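Local coordinates for protein type I modular polyketide synthase (Streptomyces albus subsp. albus, PDB 6IYT) that probably selects ethylmalonyl-coenzyme A and transfers its acyl unit toward the acyl carrier protein during assembly of the salinomycin polyketide chain, at residues F123-Q128 / I217-V222; P346-V351 / R381-D386; F391-S394 / V399-Y402. All coordinates share one frame; numbering follows the deposited sequence.

Interaction 1 (F123-Q128 / I217-V222)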
ATOM      1  N   PHE A 123      -7.131  -1.741   5.317  1.00  4.00           N
ATOM      2  CA  PHE A 123      -6.254  -1.619   4.162  1.00  4.16           C
ATOM      3  C   PHE A 123      -6.344  -0.237   3.559  1.00  4.01           C
ATOM      4  O   PHE A 123      -7.465   0.311   3.354  1.00  3.59           O
ATOM      5  CB  PHE A 123      -6.557  -2.657   3.102  1.00  4.27           C
ATOM      6  CG  PHE A 123      -5.895  -3.996   3.351  1.00  5.27           C
ATOM      7  CD1 PHE A 123      -5.807  -4.518   4.633  1.00  5.79           C
ATOM      8  CD2 PHE A 123      -5.350  -4.704   2.323  1.00  5.84           C
ATOM      9  CE1 PHE A 123      -5.153  -5.724   4.862  1.00  5.43           C
ATOM     10  CE2 PHE A 123      -4.713  -5.931   2.545  1.00  6.77           C
ATOM     11  CZ  PHE A 123      -4.636  -6.431   3.822  1.00  6.07           C
ATOM     12  N   VAL A 124      -5.173   0.290   3.236  1.00  4.00           N
ATOM     13  CA  VAL A 124      -4.984   1.668   2.799  1.00  4.72           C
ATOM     14  C   VAL A 124      -4.497   1.635   1.336  1.00  4.44           C
ATOM     15  O   VAL A 124      -3.512   1.005   1.016  1.00  3.92           O
ATOM     16  CB  VAL A 124      -3.928   2.383   3.648  1.00  5.56           C
ATOM     17  CG1 VAL A 124      -3.705   3.812   3.162  1.00  5.32           C
ATOM     18  CG2 VAL A 124      -4.315   2.348   5.116  1.00  6.30           C
ATOM     19  N   PHE A 125      -5.159   2.409   0.490  1.00  4.38           N
ATOM     20  CA  PHE A 125      -4.887   2.433  -0.939  1.00  4.43           C
ATOM     21  C   PHE A 125      -4.592   3.856  -1.368  1.00  5.21           C
ATOM     22  O   PHE A 125      -5.505   4.702  -1.436  1.00  4.84           O
ATOM     23  CB  PHE A 125      -6.116   1.919  -1.692  1.00  4.47           C
ATOM     24  CG  PHE A 125      -6.453   0.495  -1.390  1.00  4.51           C
ATOM     25  CD1 PHE A 125      -7.269   0.172  -0.295  1.00  4.80           C
ATOM     26  CD2 PHE A 125      -5.853  -0.548  -2.106  1.00  4.68           C
ATOM     27  CE1 PHE A 125      -7.553  -1.159  -0.001  1.00  5.06           C
ATOM     28  CE2 PHE A 125      -6.119  -1.865  -1.796  1.00  4.87           C
ATOM     29  CZ  PHE A 125      -6.921  -2.171  -0.717  1.00  5.03           C
ATOM     30  N   PRO A 126      -3.309   4.186  -1.513  1.00  5.83           N
ATOM     31  CA  PRO A 126      -2.942   5.575  -1.851  1.00  6.50           C
ATOM     32  C   PRO A 126      -3.229   5.956  -3.300  1.00  7.38           C
ATOM     33  O   PRO A 126      -3.628   5.115  -4.112  1.00  7.55           O
ATOM     34  CB  PRO A 126      -1.436   5.630  -1.581  1.00  6.67           C
ATOM     35  CG  PRO A 126      -0.965   4.220  -1.605  1.00  8.70           C
ATOM     36  CD  PRO A 126      -2.142   3.306  -1.366  1.00  6.40           C
ATOM     37  N   GLY A 127      -2.994   7.198  -3.624  1.00  9.90           N
ATOM     38  CA  GLY A 127      -3.067   7.653  -5.025  1.00 11.33           C
ATOM     39  C   GLY A 127      -1.697   7.653  -5.666  1.00 13.30           C
ATOM     40  O   GLY A 127      -0.881   6.748  -5.437  1.00 13.64           O
ATOM     41  N   GLN A 128      -1.421   8.659  -6.477  1.00 13.32           N
ATOM     42  CA  GLN A 128      -0.156   8.691  -7.185  1.00 13.46           C
ATOM     43  C   GLN A 128       0.959   9.035  -6.224  1.00 11.66           C
ATOM     44  O   GLN A 128       0.723   9.622  -5.164  1.00 13.87           O
ATOM     45  CB  GLN A 128      -0.200   9.680  -8.345  1.00 15.00           C
ATOM     46  CG  GLN A 128      -0.430   9.012  -9.673  1.00 15.63           C
ATOM     47  CD  GLN A 128      -0.839   9.977 -10.752  1.00 15.28           C
ATOM     48  OE1 GLN A 128      -0.002  10.700 -11.324  1.00 17.13           O
ATOM     49  NE2 GLN A 128      -2.110  10.030 -11.020  1.00 13.89           N
ATOM     50  N   ILE A 217     -10.792   4.025  -5.730  1.00  4.36           N
ATOM     51  CA  ILE A 217     -11.312   3.084  -6.762  1.00  4.38           C
ATOM     52  C   ILE A 217     -10.772   1.651  -6.501  1.00  4.08           C
ATOM     53  O   ILE A 217     -11.533   0.661  -6.490  1.00  3.93           O
ATOM     54  CB  ILE A 217     -10.923   3.530  -8.168  1.00  4.33           C
ATOM     55  CG1 ILE A 217     -11.426   4.950  -8.444  1.00  4.99           C
ATOM     56  CG2 ILE A 217     -11.458   2.551  -9.187  1.00  4.47           C
ATOM     57  CD1 ILE A 217     -10.764   5.615  -9.642  1.00  5.30           C
ATOM     58  N   ALA A 218      -9.490   1.550  -6.159  1.00  3.63           N
ATOM     59  CA  ALA A 218      -8.922   0.256  -5.714  1.00  3.59           C
ATOM     60  C   ALA A 218      -9.559  -0.251  -4.407  1.00  4.09           C
ATOM     61  O   ALA A 218      -9.889  -1.439  -4.290  1.00  4.43           O
ATOM     62  CB  ALA A 218      -7.418   0.343  -5.568  1.00  3.55           C
ATOM     63  N   ALA A 219      -9.791   0.650  -3.475  1.00  3.74           N
ATOM     64  CA  ALA A 219     -10.440   0.295  -2.220  1.00  4.01           C
ATOM     65  C   ALA A 219     -11.842  -0.291  -2.450  1.00  4.80           C
ATOM     66  O   ALA A 219     -12.222  -1.323  -1.842  1.00  5.61           O
ATOM     67  CB  ALA A 219     -10.526   1.506  -1.337  1.00  4.13           C
ATOM     68  N   ALA A 220     -12.599   0.346  -3.343  1.00  5.12           N
ATOM     69  CA  ALA A 220     -13.950  -0.130  -3.702  1.00  5.45           C
ATOM     70  C   ALA A 220     -13.906  -1.488  -4.383  1.00  5.30           C
ATOM     71  O   ALA A 220     -14.811  -2.321  -4.194  1.00  5.73           O
ATOM     72  CB  ALA A 220     -14.635   0.875  -4.598  1.00  6.22           C
ATOM     73  N   ALA A 221     -12.890  -1.717  -5.214  1.00  5.38           N
ATOM     74  CA  ALA A 221     -12.745  -2.996  -5.871  1.00  6.64           C
ATOM     75  C   ALA A 221     -12.439  -4.087  -4.825  1.00  6.45           C
ATOM     76  O   ALA A 221     -12.974  -5.197  -4.886  1.00  9.23           O
ATOM     77  CB  ALA A 221     -11.662  -2.932  -6.920  1.00  6.65           C
ATOM     78  N   VAL A 222     -11.600  -3.767  -3.867  1.00  5.67           N
ATOM     79  CA  VAL A 222     -11.251  -4.739  -2.830  1.00  7.31           C
ATOM     80  C   VAL A 222     -12.432  -5.022  -1.871  1.00  7.73           C
ATOM     81  O   VAL A 222     -12.683  -6.188  -1.484  1.00  8.45           O
ATOM     82  CB  VAL A 222      -9.975  -4.299  -2.079  1.00  7.05           C
ATOM     83  CG1 VAL A 222      -9.743  -5.137  -0.833  1.00  7.29           C
ATOM     84  CG2 VAL A 222      -8.773  -4.373  -3.018  1.00  7.21           C
TER
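One face of the Phe125 ring lies against the backbone of helix 217-222, where Ala219 CA and the carbonyl carbon of Ala218 lie over it. Ala219 CA stands 4.1 Å from the ring centroid and 26° off the ring normal, a CH-pi contact over the face, and Ala219 N sits on that same face, shifted toward the rim. The three remaining side-chain contacts are spread round the ring. Ala219 CB meets CD1 of Phe125 at 3.7 Å, and Ala218 CB meets CD2 of Phe125 at 3.9 Å. At the far end of the ring, CZ of Phe125 approaches CG2 of Val222 at 3.7 Å, obliquely to the ring plane.

The phenyl group reaches the helix because its CG stands anti to the carbonyl carbon (chi1 -63°), leaning out from the strand. Small residues suit the other side: alanine methyls let a flat ring come right down onto the helix main chain, whereas the branched Val222, one turn after Ala218, packs against CZ. No hydrogen bond crosses the contact, and the fit rests on apolar packing alone.

The strand and helix segments run largely antiparallel, at 142°, with axes 8.2 Å apart. Strand 120-125 lies in the parallel sheet between strands 208-211 and 388-393, and Phe123 and Phe125 bond through their backbones to Val210. Helix 215-223 follows strand 208-211 through a Gly-His-Ser-Gln-Gly turn that fits a nucleophile elbow, with Ser213 its likely nucleophile, as in related acyltransferases. Phe125 touches that elbow and also packs on Ser394, while helix 228-245 lies against Ile217 and Ala221, so the helix is held between the sheet and a further helix.

Interaction 2 (P346-V351 / R381-D386)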
ATOM      1  N   PRO A 346     -16.813  -2.167   5.258  1.00  7.63           N
ATOM      2  CA  PRO A 346     -17.060  -0.733   4.997  1.00  8.24           C
ATOM      3  C   PRO A 346     -15.898  -0.019   4.326  1.00  7.25           C
ATOM      4  O   PRO A 346     -14.726  -0.348   4.595  1.00  7.09           O
ATOM      5  CB  PRO A 346     -17.287  -0.137   6.406  1.00 10.37           C
ATOM      6  CG  PRO A 346     -17.526  -1.278   7.294  1.00 10.57           C
ATOM      7  CD  PRO A 346     -16.889  -2.495   6.690  1.00  8.96           C
ATOM      8  N   LEU A 347     -16.216   1.133   3.706  1.00  6.95           N
ATOM      9  CA  LEU A 347     -15.213   2.027   3.110  1.00  7.06           C
ATOM     10  C   LEU A 347     -15.275   3.370   3.818  1.00  5.92           C
ATOM     11  O   LEU A 347     -16.352   3.944   3.939  1.00  5.44           O
ATOM     12  CB  LEU A 347     -15.482   2.205   1.606  1.00  9.20           C
ATOM     13  CG  LEU A 347     -14.580   3.085   0.732  1.00 13.48           C
ATOM     14  CD1 LEU A 347     -13.208   3.257   1.340  1.00 23.50           C
ATOM     15  CD2 LEU A 347     -14.441   2.501  -0.673  1.00 13.29           C
ATOM     16  N   TYR A 348     -14.170   3.758   4.464  1.00  5.08           N
ATOM     17  CA  TYR A 348     -14.102   5.020   5.180  1.00  5.37           C
ATOM     18  C   TYR A 348     -13.725   6.127   4.200  1.00  5.29           C
ATOM     19  O   TYR A 348     -12.581   6.268   3.814  1.00  5.66           O
ATOM     20  CB  TYR A 348     -13.070   4.956   6.331  1.00  5.19           C
ATOM     21  CG  TYR A 348     -13.580   4.346   7.621  1.00  6.56           C
ATOM     22  CD1 TYR A 348     -13.945   3.044   7.680  1.00  7.47           C
ATOM     23  CD2 TYR A 348     -13.607   5.083   8.785  1.00  8.10           C
ATOM     24  CE1 TYR A 348     -14.430   2.478   8.859  1.00  9.30           C
ATOM     25  CE2 TYR A 348     -14.005   4.519   9.978  1.00  9.74           C
ATOM     26  CZ  TYR A 348     -14.376   3.195  10.011  1.00  9.93           C
ATOM     27  OH  TYR A 348     -14.751   2.602  11.211  1.00 11.62           O
ATOM     28  N   SER A 349     -14.706   6.908   3.785  1.00  4.95           N
ATOM     29  CA  SER A 349     -14.492   7.872   2.710  1.00  4.78           C
ATOM     30  C   SER A 349     -13.585   8.988   3.167  1.00  4.60           C
ATOM     31  O   SER A 349     -13.826   9.594   4.223  1.00  5.16           O
ATOM     32  CB  SER A 349     -15.832   8.474   2.257  1.00  4.87           C
ATOM     33  OG  SER A 349     -15.605   9.464   1.292  1.00  4.94           O
ATOM     34  N   THR A 350     -12.591   9.308   2.331  1.00  4.07           N
ATOM     35  CA  THR A 350     -11.752  10.520   2.517  1.00  4.87           C
ATOM     36  C   THR A 350     -12.270  11.704   1.700  1.00  5.93           C
ATOM     37  O   THR A 350     -11.646  12.784   1.661  1.00  7.15           O
ATOM     38  CB  THR A 350     -10.332  10.229   2.123  1.00  4.68           C
ATOM     39  OG1 THR A 350     -10.300   9.759   0.759  1.00  4.52           O
ATOM     40  CG2 THR A 350      -9.763   9.178   3.037  1.00  5.43           C
ATOM     41  N   VAL A 351     -13.464  11.537   1.138  1.00  5.78           N
ATOM     42  CA  VAL A 351     -14.148  12.592   0.438  1.00  7.54           C
ATOM     43  C   VAL A 351     -15.129  13.298   1.364  1.00  8.34           C
ATOM     44  O   VAL A 351     -15.123  14.510   1.451  1.00 10.49           O
ATOM     45  CB  VAL A 351     -14.917  12.015  -0.765  1.00  8.04           C
ATOM     46  CG1 VAL A 351     -15.637  13.092  -1.522  1.00  9.14           C
ATOM     47  CG2 VAL A 351     -13.971  11.253  -1.659  1.00  9.12           C
ATOM     48  N   ARG A 381      -7.720   9.457  12.208  1.00  8.03           N
ATOM     49  CA  ARG A 381      -8.181   9.688  13.580  1.00  9.50           C
ATOM     50  C   ARG A 381      -9.450   8.874  13.886  1.00  8.71           C
ATOM     51  O   ARG A 381      -9.557   8.228  14.922  1.00  9.47           O
ATOM     52  CB  ARG A 381      -8.447  11.173  13.800  1.00 11.16           C
ATOM     53  CG  ARG A 381      -7.232  12.041  13.730  1.00 14.13           C
ATOM     54  CD  ARG A 381      -7.568  13.496  14.000  1.00 17.18           C
ATOM     55  NE  ARG A 381      -6.426  14.325  13.695  1.00 20.92           N
ATOM     56  CZ  ARG A 381      -5.452  14.591  14.559  1.00 25.90           C
ATOM     57  NH1 ARG A 381      -4.366  15.242  14.160  1.00 30.15           N
ATOM     58  NH2 ARG A 381      -5.569  14.215  15.833  1.00 26.37           N
ATOM     59  N   ALA A 382     -10.397   8.894  12.968  1.00  9.18           N
ATOM     60  CA  ALA A 382     -11.637   8.240  13.180  1.00  7.93           C
ATOM     61  C   ALA A 382     -11.444   6.716  13.222  1.00  8.57           C
ATOM     62  O   ALA A 382     -12.064   6.013  14.048  1.00  7.75           O
ATOM     63  CB  ALA A 382     -12.609   8.638  12.104  1.00  9.61           C
ATOM     64  N   LEU A 383     -10.560   6.201  12.343  1.00  7.17           N
ATOM     65  CA  LEU A 383     -10.220   4.783  12.354  1.00  6.45           C
ATOM     66  C   LEU A 383      -9.614   4.366  13.703  1.00  6.64           C
ATOM     67  O   LEU A 383     -10.005   3.368  14.273  1.00  7.66           O
ATOM     68  CB  LEU A 383      -9.263   4.447  11.193  1.00  6.61           C
ATOM     69  CG  LEU A 383      -9.939   4.434   9.829  1.00  5.94           C
ATOM     70  CD1 LEU A 383      -8.912   4.569   8.723  1.00  5.51           C
ATOM     71  CD2 LEU A 383     -10.734   3.156   9.643  1.00  6.44           C
ATOM     72  N   ILE A 384      -8.670   5.144  14.204  1.00  7.33           N
ATOM     73  CA  ILE A 384      -8.048   4.830  15.462  1.00  8.58           C
ATOM     74  C   ILE A 384      -9.099   4.821  16.582  1.00  8.69           C
ATOM     75  O   ILE A 384      -9.151   3.900  17.418  1.00  7.76           O
ATOM     76  CB  ILE A 384      -6.947   5.825  15.785  1.00  9.10           C
ATOM     77  CG1 ILE A 384      -5.776   5.615  14.816  1.00  8.21           C
ATOM     78  CG2 ILE A 384      -6.465   5.625  17.219  1.00 11.35           C
ATOM     79  CD1 ILE A 384      -4.705   6.643  14.924  1.00  8.29           C
ATOM     80  N   ALA A 385      -9.962   5.815  16.569  1.00 10.66           N
ATOM     81  CA  ALA A 385     -11.032   5.897  17.586  1.00 10.45           C
ATOM     82  C   ALA A 385     -12.011   4.728  17.478  1.00 12.77           C
ATOM     83  O   ALA A 385     -12.569   4.277  18.491  1.00 11.70           O
ATOM     84  CB  ALA A 385     -11.774   7.223  17.450  1.00 11.99           C
ATOM     85  N   ASP A 386     -12.160   4.180  16.263  1.00 11.97           N
ATOM     86  CA  ASP A 386     -13.055   3.051  16.014  1.00 12.40           C
ATOM     87  C   ASP A 386     -12.376   1.672  16.303  1.00 12.00           C
ATOM     88  O   ASP A 386     -12.907   0.630  15.937  1.00 14.58           O
ATOM     89  CB  ASP A 386     -13.563   3.089  14.549  1.00 13.81           C
ATOM     90  CG  ASP A 386     -14.693   4.135  14.334  1.00 18.55           C
ATOM     91  OD1 ASP A 386     -15.105   4.763  15.342  1.00 17.78           O
ATOM     92  OD2 ASP A 386     -15.147   4.328  13.173  1.00 14.90           O
TER
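Tyr348 and Leu383 meet because each carries its CG anti to the carbonyl carbon and beside the backbone N, with chi1 of -83° for the tyrosine. The tyrosine ring is thereby thrown out from strand 347-348 toward helix 381-385, and the leucine turns one branch up to it. That branch is CD2, which sits almost exactly above the middle of the ring, 3.4 Å from the Tyr348 centroid and only 6° off the normal. A methyl so placed touches the carbons of the ring nearly evenly; Leu383 CD2 to Tyr348 CE2, at 3.6 Å, is representative of this close CH-pi contact. The leucine and tyrosine side chains run antiparallel as they pass.

Asp386, just beyond the helix, takes the phenolic end. Tyr348 OH donates to OD2 of Asp386 at 2.6 Å, and OD2 receives it on its anti lone pair, the one turned away from OD1. The acceptor lies at the ring's edge, close to its plane, although the ring and carboxylate planes themselves are 65° apart. Further along the same segment, Ser349 OG accepts from Val351 N at 3.0 Å, an ST turn, and also bonds to Tyr365.

Leu383 and Tyr348 both rest on Val210 of strand 208-211, so the inner part of the contact belongs to the core, whereas Asp386 is exposed. Tyrosine suits this boundary, offering its ring to a buried methyl and its hydroxyl to a surface acid. The short bond would favour an ionised Asp386 and may offset some of the electrostatic cost of placing a carboxylate near the C-terminal end of a helix.

Interaction 3 (F391-S394 / V399-Y402)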
ATOM      1  N   PHE A 391      -2.709  -0.852  10.031  1.00  5.89           N
ATOM      2  CA  PHE A 391      -2.962  -0.157   8.783  1.00  6.08           C
ATOM      3  C   PHE A 391      -2.023  -0.739   7.780  1.00  5.52           C
ATOM      4  O   PHE A 391      -0.803  -0.604   7.941  1.00  7.31           O
ATOM      5  CB  PHE A 391      -2.655   1.342   8.916  1.00  5.93           C
ATOM      6  CG  PHE A 391      -3.639   2.103   9.794  1.00  6.42           C
ATOM      7  CD1 PHE A 391      -3.637   1.938  11.164  1.00  7.32           C
ATOM      8  CD2 PHE A 391      -4.476   3.053   9.255  1.00  5.72           C
ATOM      9  CE1 PHE A 391      -4.474   2.700  11.972  1.00  7.11           C
ATOM     10  CE2 PHE A 391      -5.417   3.699  10.048  1.00  6.91           C
ATOM     11  CZ  PHE A 391      -5.411   3.518  11.413  1.00  6.79           C
ATOM     12  N   VAL A 392      -2.549  -1.391   6.760  1.00  5.71           N
ATOM     13  CA  VAL A 392      -1.691  -2.033   5.768  1.00  5.17           C
ATOM     14  C   VAL A 392      -1.812  -1.269   4.468  1.00  5.06           C
ATOM     15  O   VAL A 392      -2.898  -1.172   3.906  1.00  5.44           O
ATOM     16  CB  VAL A 392      -2.109  -3.502   5.545  1.00  5.13           C
ATOM     17  CG1 VAL A 392      -1.348  -4.123   4.365  1.00  6.07           C
ATOM     18  CG2 VAL A 392      -1.946  -4.300   6.811  1.00  5.22           C
ATOM     19  N   GLU A 393      -0.730  -0.632   4.032  1.00  5.09           N
ATOM     20  CA  GLU A 393      -0.761   0.105   2.787  1.00  5.29           C
ATOM     21  C   GLU A 393      -0.428  -0.831   1.637  1.00  4.96           C
ATOM     22  O   GLU A 393       0.678  -1.334   1.526  1.00  4.91           O
ATOM     23  CB  GLU A 393       0.154   1.344   2.833  1.00  6.26           C
ATOM     24  CG  GLU A 393       0.026   2.222   1.584  1.00  7.65           C
ATOM     25  CD  GLU A 393       1.043   3.325   1.532  1.00 10.37           C
ATOM     26  OE1 GLU A 393       1.153   4.075   2.527  1.00 12.16           O
ATOM     27  OE2 GLU A 393       1.683   3.507   0.450  1.00 12.61           O
ATOM     28  N   SER A 394      -1.439  -1.099   0.823  1.00  4.49           N
ATOM     29  CA  SER A 394      -1.380  -2.078  -0.249  1.00  4.66           C
ATOM     30  C   SER A 394      -0.795  -1.454  -1.530  1.00  5.01           C
ATOM     31  O   SER A 394      -1.503  -1.294  -2.534  1.00  5.28           O
ATOM     32  CB  SER A 394      -2.789  -2.613  -0.514  1.00  5.03           C
ATOM     33  OG  SER A 394      -2.776  -3.739  -1.386  1.00  5.08           O
ATOM     34  N   VAL A 399       3.558   5.547   0.950  1.00  9.32           N
ATOM     35  CA  VAL A 399       3.437   6.965   0.858  1.00 10.43           C
ATOM     36  C   VAL A 399       2.567   7.588   1.900  1.00  8.96           C
ATOM     37  O   VAL A 399       2.674   8.773   2.123  1.00  7.63           O
ATOM     38  CB  VAL A 399       3.025   7.428  -0.537  1.00 14.27           C
ATOM     39  CG1 VAL A 399       4.128   7.097  -1.549  1.00 14.06           C
ATOM     40  CG2 VAL A 399       1.722   6.823  -0.951  1.00 13.99           C
ATOM     41  N   LEU A 400       1.730   6.803   2.558  1.00  8.10           N
ATOM     42  CA  LEU A 400       0.862   7.333   3.609  1.00  7.87           C
ATOM     43  C   LEU A 400       1.181   6.792   5.008  1.00  8.08           C
ATOM     44  O   LEU A 400       0.633   7.259   5.992  1.00  8.01           O
ATOM     45  CB  LEU A 400      -0.607   7.071   3.256  1.00  7.90           C
ATOM     46  CG  LEU A 400      -1.088   7.772   1.996  1.00  7.73           C
ATOM     47  CD1 LEU A 400      -2.507   7.318   1.606  1.00  7.92           C
ATOM     48  CD2 LEU A 400      -1.021   9.269   2.160  1.00  8.21           C
ATOM     49  N   THR A 401       2.107   5.852   5.100  1.00  8.63           N
ATOM     50  CA  THR A 401       2.450   5.261   6.398  1.00  9.52           C
ATOM     51  C   THR A 401       3.059   6.307   7.332  1.00  9.59           C
ATOM     52  O   THR A 401       2.730   6.345   8.526  1.00 10.34           O
ATOM     53  CB  THR A 401       3.460   4.102   6.261  1.00 11.33           C
ATOM     54  OG1 THR A 401       4.530   4.528   5.457  1.00  9.67           O
ATOM     55  CG2 THR A 401       2.799   2.823   5.638  1.00 12.61           C
ATOM     56  N   TYR A 402       3.871   7.198   6.790  1.00 10.79           N
ATOM     57  CA  TYR A 402       4.479   8.271   7.617  1.00 15.27           C
ATOM     58  C   TYR A 402       3.392   9.152   8.233  1.00 12.16           C
ATOM     59  O   TYR A 402       3.387   9.401   9.442  1.00 12.10           O
ATOM     60  CB  TYR A 402       5.423   9.118   6.786  1.00 19.21           C
ATOM     61  CG  TYR A 402       6.136  10.181   7.589  1.00 28.81           C
ATOM     62  CD1 TYR A 402       7.209   9.852   8.406  1.00 33.65           C
ATOM     63  CD2 TYR A 402       5.700  11.511   7.573  1.00 32.69           C
ATOM     64  CE1 TYR A 402       7.891  10.822   9.120  1.00 38.60           C
ATOM     65  CE2 TYR A 402       6.379  12.489   8.280  1.00 37.60           C
ATOM     66  CZ  TYR A 402       7.488  12.134   9.039  1.00 41.93           C
ATOM     67  OH  TYR A 402       8.148  13.083   9.778  1.00 49.34           O
TER
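Glu393 grips two successive backbone amides with the two oxygens of its carboxylate. OE2 of Glu393 receives Val399 N at 2.8 Å through its syn lone pair, with an N-H...O angle of 162°. Its partner OE1 takes Leu400 N, also at 2.8 Å, likewise from the syn side but 23° out of the carboxylate plane. With both oxygens engaged from the same direction, rotation about the CG-CD bond is restrained.

Apolar atoms line the fork. Val399 CG2 stands 3.6 Å from OE2 of Glu393, and Leu400 CB lies at the same 3.6 Å from OE1 of Glu393. On the flank, Thr401 CG2 comes beside both OE1 and the methylene carbon CB of the glutamate.

Reach is supplied by an extended chain: CG is anti to the backbone N (chi1 -174°), and the chain stays stretched out beyond it, carrying the carboxylate from the end of strand 388-393 to the start of helix 401-411. A glutamate is long enough for that span. Ser395 adds a hydrogen bond to OE2, and Pro126 packs on both Glu393 and Val399. The Leu400 side chain packs on Val124, Phe376 and His212.

The contact thus pins the connection between the first strand and the helix of a beta-alpha-beta unit completed by strand 416-418. Buried as it is, the carboxylate has its two amides and the serine hydroxyl to compensate it; these donors, together with the nearby N-terminal end of the helix, would be expected to stabilise the ionised form.

In the fold
All three contacts gather round one parallel sheet. Interactions 1 and 3 rest on its adjacent strands, 120-125 and 388-393, joined directly by backbone pairing of Val124 with Val392 and Ser394, and Pro126 packs across to Val399. Interaction 2 lies farther out, yet Leu347 touches Ala219 and Ala220 of interaction 1, and Leu383 and Ile384 pack on Phe391 of interaction 3. The chemistry follows this placement. Interaction 1, deeply buried, is wholly apolar; interaction 3, near the chain centre, couples a buried charge to main-chain donors; interaction 2 grades from core leucine to surface aspartate, combining CH-pi packing with one side-chain hydrogen bond.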